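Local coordinates for protein colicin B (Escherichia coli, PDB 1RH1) that kills Escherichia coli and closely related bacteria by forming a channel that depolarises the cytoplasmic membrane and dissipates cellular energy, at residues Asp419-Ser431 with Pro442-Met455. Sequence-based numbering, arbitrary orientation.
Sequences DYAIKANNIREKS and PLMLEVESWVISGM
Lys423 lies along one face of the Trp450 indole. Lys423 CB starts 3.6 Å from Trp450 CZ2, on the six-membered ring. CG moves on to NE1. Lys423 CD then sits over the five-membered ring of Trp450, 3.6 Å from its centroid and 25° off the normal, a CH-pi contact. CE reaches CD1. The chain bends at its last torsion (chi4 80°), and NZ turns back to its own segment, where it makes a weak hydrogen bond to Asp419 O. The opposite face of the indole rests on the backbone of its own helix, at Glu446 O and Val447 CA.

Ile427 meets the far end of the indole, where Ile427 CD1 lies 3.4 Å from Trp450 CH2. Ile427 CD1 also touches Leu443 CD2 at 3.7 Å. Polar groups lie alongside this apolar patch. Glu446 bends beyond CB, and its two carboxylate oxygens have different partners. Glu446 OE2 pairs with Lys430 NZ at 3.2 Å in a salt bridge whose hydrogen bond is weak. OE1 accepts a weak bond from Trp450 NE1 of its own helix. Lys430 runs extended past Pro442, with Lys430 CD 3.3 Å from Pro442 O. At the other end of the contact, Met455 CE approaches Tyr420 OH. Met455 belongs to the Schellman motif that ends the helix, with Gly454 as its C-prime residue; its N bonds to Trp450 O.

Leu443 and Val447 also touch Phe464, and Tyr420 touches Leu463, both on helix 457-472. Helices 420-431 and 442-452 run nearly antiparallel, their directions 160° apart, and their axes approach to 8.9 Å. This is an antiparallel helical hairpin within the all-helical pore-forming domain of channel colicins.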
loop_
_atom_site.group_PDB
_atom_site.type_symbol
_atom_site.label_atom_id
_atom_site.label_comp_id
_atom_site.label_asym_id
_atom_site.label_seq_id
_atom_site.Cartn_x
_atom_site.Cartn_y
_atom_site.Cartn_z
ATOM N N ASP A 419 23.303 -4.194 18.887
ATOM C CA ASP A 419 22.745 -3.717 20.147
ATOM C C ASP A 419 22.106 -4.920 20.818
ATOM O O ASP A 419 21.650 -4.883 21.957
ATOM C CB ASP A 419 21.667 -2.725 19.876
ATOM C CG ASP A 419 21.999 -1.277 20.185
ATOM O OD1 ASP A 419 21.076 -0.461 20.127
ATOM O OD2 ASP A 419 23.152 -0.954 20.486
ATOM N N TYR A 420 22.002 -5.950 19.964
ATOM C CA TYR A 420 21.493 -7.270 20.196
ATOM C C TYR A 420 22.554 -8.115 20.797
ATOM O O TYR A 420 22.177 -9.057 21.480
ATOM C CB TYR A 420 21.056 -7.933 18.916
ATOM C CG TYR A 420 19.729 -7.381 18.431
ATOM C CD1 TYR A 420 19.663 -6.129 17.822
ATOM C CD2 TYR A 420 18.576 -8.128 18.620
ATOM C CE1 TYR A 420 18.445 -5.623 17.410
ATOM C CE2 TYR A 420 17.352 -7.623 18.203
ATOM C CZ TYR A 420 17.298 -6.374 17.595
ATOM O OH TYR A 420 16.090 -5.889 17.131
ATOM N N ALA A 421 23.849 -7.843 20.585
ATOM C CA ALA A 421 24.870 -8.646 21.237
ATOM C C ALA A 421 24.770 -8.555 22.752
ATOM O O ALA A 421 24.951 -9.541 23.460
ATOM C CB ALA A 421 26.220 -8.171 20.834
ATOM N N ILE A 422 24.391 -7.345 23.186
ATOM C CA ILE A 422 24.137 -6.936 24.555
ATOM C C ILE A 422 22.959 -7.695 25.099
ATOM O O ILE A 422 23.038 -8.196 26.223
ATOM C CB ILE A 422 23.846 -5.433 24.606
ATOM C CG1 ILE A 422 25.090 -4.678 24.186
ATOM C CG2 ILE A 422 23.447 -5.007 25.983
ATOM C CD1 ILE A 422 24.961 -3.146 24.093
ATOM N N LYS A 423 21.875 -7.787 24.321
ATOM C CA LYS A 423 20.672 -8.488 24.766
ATOM C C LYS A 423 20.896 -9.980 24.855
ATOM O O LYS A 423 20.521 -10.622 25.838
ATOM C CB LYS A 423 19.527 -8.198 23.816
ATOM C CG LYS A 423 19.275 -6.699 23.781
ATOM C CD LYS A 423 17.962 -6.375 23.112
ATOM C CE LYS A 423 17.593 -4.905 23.314
ATOM N NZ LYS A 423 18.310 -4.039 22.400
ATOM N N ALA A 424 21.598 -10.491 23.837
ATOM C CA ALA A 424 21.989 -11.887 23.772
ATOM C C ALA A 424 22.925 -12.248 24.921
ATOM O O ALA A 424 22.815 -13.345 25.457
ATOM C CB ALA A 424 22.699 -12.168 22.473
ATOM N N ASN A 425 23.822 -11.360 25.364
ATOM C CA ASN A 425 24.661 -11.619 26.531
ATOM C C ASN A 425 23.849 -11.607 27.819
ATOM O O ASN A 425 24.158 -12.329 28.785
ATOM C CB ASN A 425 25.747 -10.566 26.613
ATOM C CG ASN A 425 26.668 -10.655 27.819
ATOM O OD1 ASN A 425 26.719 -9.726 28.618
ATOM N ND2 ASN A 425 27.412 -11.741 28.006
ATOM N N ASN A 426 22.787 -10.791 27.865
ATOM C CA ASN A 426 21.992 -10.818 29.066
ATOM C C ASN A 426 21.229 -12.109 29.154
ATOM O O ASN A 426 21.243 -12.689 30.228
ATOM C CB ASN A 426 21.037 -9.664 29.102
ATOM C CG ASN A 426 21.772 -8.359 29.303
ATOM O OD1 ASN A 426 21.502 -7.408 28.585
ATOM N ND2 ASN A 426 22.708 -8.271 30.249
ATOM N N ILE A 427 20.655 -12.627 28.060
ATOM C CA ILE A 427 19.953 -13.909 28.094
ATOM C C ILE A 427 20.876 -14.998 28.609
ATOM O O ILE A 427 20.478 -15.830 29.411
ATOM C CB ILE A 427 19.447 -14.282 26.689
ATOM C CG1 ILE A 427 18.523 -13.208 26.108
ATOM C CG2 ILE A 427 18.666 -15.577 26.811
ATOM C CD1 ILE A 427 17.263 -12.951 26.951
ATOM N N ARG A 428 22.141 -14.899 28.204
ATOM C CA ARG A 428 23.171 -15.833 28.613
ATOM C C ARG A 428 23.409 -15.775 30.110
ATOM O O ARG A 428 23.122 -16.759 30.785
ATOM C CB ARG A 428 24.449 -15.526 27.848
ATOM C CG ARG A 428 25.596 -16.449 28.169
ATOM C CD ARG A 428 26.678 -15.798 29.032
ATOM N NE ARG A 428 27.348 -14.742 28.299
ATOM C CZ ARG A 428 28.222 -14.984 27.320
ATOM N NH1 ARG A 428 28.527 -16.242 26.996
ATOM N NH2 ARG A 428 28.721 -13.963 26.606
ATOM N N GLU A 429 23.867 -14.641 30.657
ATOM C CA GLU A 429 24.108 -14.506 32.091
ATOM C C GLU A 429 22.887 -14.837 32.939
ATOM O O GLU A 429 23.000 -15.397 34.034
ATOM C CB GLU A 429 24.516 -13.107 32.421
ATOM C CG GLU A 429 25.812 -12.645 31.822
ATOM C CD GLU A 429 26.024 -11.132 31.899
ATOM O OE1 GLU A 429 25.166 -10.401 32.413
ATOM O OE2 GLU A 429 27.060 -10.669 31.417
ATOM N N LYS A 430 21.712 -14.502 32.389
ATOM C CA LYS A 430 20.457 -14.742 33.056
ATOM C C LYS A 430 19.915 -16.153 32.841
ATOM O O LYS A 430 19.042 -16.592 33.588
ATOM C CB LYS A 430 19.477 -13.672 32.589
ATOM C CG LYS A 430 19.934 -12.376 33.234
ATOM C CD LYS A 430 19.263 -11.124 32.738
ATOM C CE LYS A 430 19.870 -9.996 33.559
ATOM N NZ LYS A 430 19.126 -8.764 33.366
ATOM N N SER A 431 20.368 -16.913 31.841
ATOM C CA SER A 431 19.995 -18.314 31.773
ATOM C C SER A 431 20.907 -19.030 32.751
ATOM O O SER A 431 20.472 -19.968 33.410
ATOM C CB SER A 431 20.206 -18.883 30.379
ATOM O OG SER A 431 19.240 -18.405 29.448
ATOM N N PRO A 442 15.087 -12.751 36.460
ATOM C CA PRO A 442 15.967 -11.977 35.594
ATOM C C PRO A 442 15.903 -12.278 34.111
ATOM O O PRO A 442 16.052 -11.374 33.292
ATOM C CB PRO A 442 17.328 -12.207 36.179
ATOM C CG PRO A 442 17.147 -13.428 37.052
ATOM C CD PRO A 442 15.802 -13.152 37.650
ATOM N N LEU A 443 15.642 -13.540 33.764
ATOM C CA LEU A 443 15.517 -13.922 32.372
ATOM C C LEU A 443 14.213 -13.432 31.803
ATOM O O LEU A 443 14.246 -12.826 30.735
ATOM C CB LEU A 443 15.513 -15.428 32.150
ATOM C CG LEU A 443 16.200 -16.087 30.955
ATOM C CD1 LEU A 443 15.366 -17.275 30.581
ATOM C CD2 LEU A 443 16.313 -15.183 29.751
ATOM N N MET A 444 13.087 -13.700 32.469
ATOM C CA MET A 444 11.794 -13.350 31.906
ATOM C C MET A 444 11.546 -11.859 31.920
ATOM O O MET A 444 10.924 -11.290 31.034
ATOM C CB MET A 444 10.709 -14.090 32.672
ATOM C CG MET A 444 10.953 -15.621 32.632
ATOM S SD MET A 444 11.255 -16.339 30.999
ATOM C CE MET A 444 9.672 -17.045 30.757
ATOM N N LEU A 445 12.174 -11.196 32.870
ATOM C CA LEU A 445 12.065 -9.761 33.050
ATOM C C LEU A 445 12.844 -8.964 32.013
ATOM O O LEU A 445 12.429 -7.897 31.589
ATOM C CB LEU A 445 12.534 -9.471 34.474
ATOM C CG LEU A 445 12.222 -8.199 35.251
ATOM C CD1 LEU A 445 10.736 -7.879 35.218
ATOM C CD2 LEU A 445 12.734 -8.401 36.684
ATOM N N GLU A 446 13.983 -9.469 31.582
ATOM C CA GLU A 446 14.797 -8.853 30.554
ATOM C C GLU A 446 14.046 -8.869 29.238
ATOM O O GLU A 446 14.174 -7.920 28.460
ATOM C CB GLU A 446 16.111 -9.637 30.446
ATOM C CG GLU A 446 17.146 -9.274 29.380
ATOM C CD GLU A 446 17.834 -7.926 29.487
ATOM O OE1 GLU A 446 18.138 -7.365 28.433
ATOM O OE2 GLU A 446 18.080 -7.442 30.600
ATOM N N VAL A 447 13.233 -9.918 28.992
ATOM C CA VAL A 447 12.510 -10.059 27.727
ATOM C C VAL A 447 11.411 -9.012 27.686
ATOM O O VAL A 447 11.236 -8.338 26.667
ATOM C CB VAL A 447 11.891 -11.472 27.579
ATOM C CG1 VAL A 447 11.403 -11.623 26.156
ATOM C CG2 VAL A 447 12.896 -12.571 27.863
ATOM N N GLU A 448 10.710 -8.851 28.820
ATOM C CA GLU A 448 9.705 -7.812 28.938
ATOM C C GLU A 448 10.327 -6.430 28.783
ATOM O O GLU A 448 9.781 -5.609 28.043
ATOM C CB GLU A 448 9.011 -7.927 30.279
ATOM C CG GLU A 448 8.202 -9.240 30.349
ATOM C CD GLU A 448 6.871 -9.381 29.575
ATOM O OE1 GLU A 448 6.220 -10.408 29.763
ATOM O OE2 GLU A 448 6.459 -8.494 28.816
ATOM N N SER A 449 11.500 -6.190 29.388
ATOM C CA SER A 449 12.247 -4.951 29.229
ATOM C C SER A 449 12.379 -4.559 27.778
ATOM O O SER A 449 12.151 -3.399 27.451
ATOM C CB SER A 449 13.657 -5.038 29.713
ATOM O OG SER A 449 13.712 -5.393 31.077
ATOM N N TRP A 450 12.680 -5.531 26.905
ATOM C CA TRP A 450 12.857 -5.272 25.484
ATOM C C TRP A 450 11.619 -4.724 24.847
ATOM O O TRP A 450 11.742 -3.802 24.040
ATOM C CB TRP A 450 13.189 -6.501 24.686
ATOM C CG TRP A 450 14.477 -7.181 25.070
ATOM C CD1 TRP A 450 15.516 -6.556 25.704
ATOM C CD2 TRP A 450 14.737 -8.477 24.789
ATOM N NE1 TRP A 450 16.453 -7.457 25.824
ATOM C CE2 TRP A 450 16.026 -8.619 25.291
ATOM C CE3 TRP A 450 14.069 -9.529 24.183
ATOM C CZ2 TRP A 450 16.670 -9.844 25.187
ATOM C CZ3 TRP A 450 14.720 -10.747 24.085
ATOM C CH2 TRP A 450 16.008 -10.903 24.583
ATOM N N VAL A 451 10.461 -5.296 25.226
ATOM C CA VAL A 451 9.190 -4.831 24.696
ATOM C C VAL A 451 8.913 -3.423 25.235
ATOM O O VAL A 451 8.795 -2.478 24.445
ATOM C CB VAL A 451 8.046 -5.779 25.096
ATOM C CG1 VAL A 451 6.804 -5.309 24.406
ATOM C CG2 VAL A 451 8.273 -7.192 24.627
ATOM N N ILE A 452 8.876 -3.264 26.568
ATOM C CA ILE A 452 8.648 -1.978 27.224
ATOM C C ILE A 452 9.530 -0.866 26.676
ATOM O O ILE A 452 8.983 0.158 26.267
ATOM C CB ILE A 452 8.864 -2.170 28.740
ATOM C CG1 ILE A 452 7.690 -2.976 29.242
ATOM C CG2 ILE A 452 8.963 -0.860 29.501
ATOM C CD1 ILE A 452 7.907 -3.665 30.602
ATOM N N SER A 453 10.855 -1.025 26.566
ATOM C CA SER A 453 11.659 0.056 26.023
ATOM C C SER A 453 11.491 0.224 24.516
ATOM O O SER A 453 12.266 0.944 23.879
ATOM C CB SER A 453 13.109 -0.183 26.379
ATOM O OG SER A 453 13.266 -0.046 27.790
ATOM N N GLY A 454 10.474 -0.447 23.926
ATOM C CA GLY A 454 10.109 -0.200 22.534
ATOM C C GLY A 454 10.234 -1.276 21.455
ATOM O O GLY A 454 9.993 -0.894 20.298
ATOM N N MET A 455 10.596 -2.558 21.737
ATOM C CA MET A 455 10.734 -3.627 20.727
ATOM C C MET A 455 9.394 -4.273 20.468
ATOM O O MET A 455 8.611 -4.498 21.391
ATOM C CB MET A 455 11.721 -4.722 21.194
ATOM C CG MET A 455 12.098 -5.902 20.280
ATOM S SD MET A 455 13.405 -6.927 20.979
ATOM C CE MET A 455 14.752 -5.945 20.464
#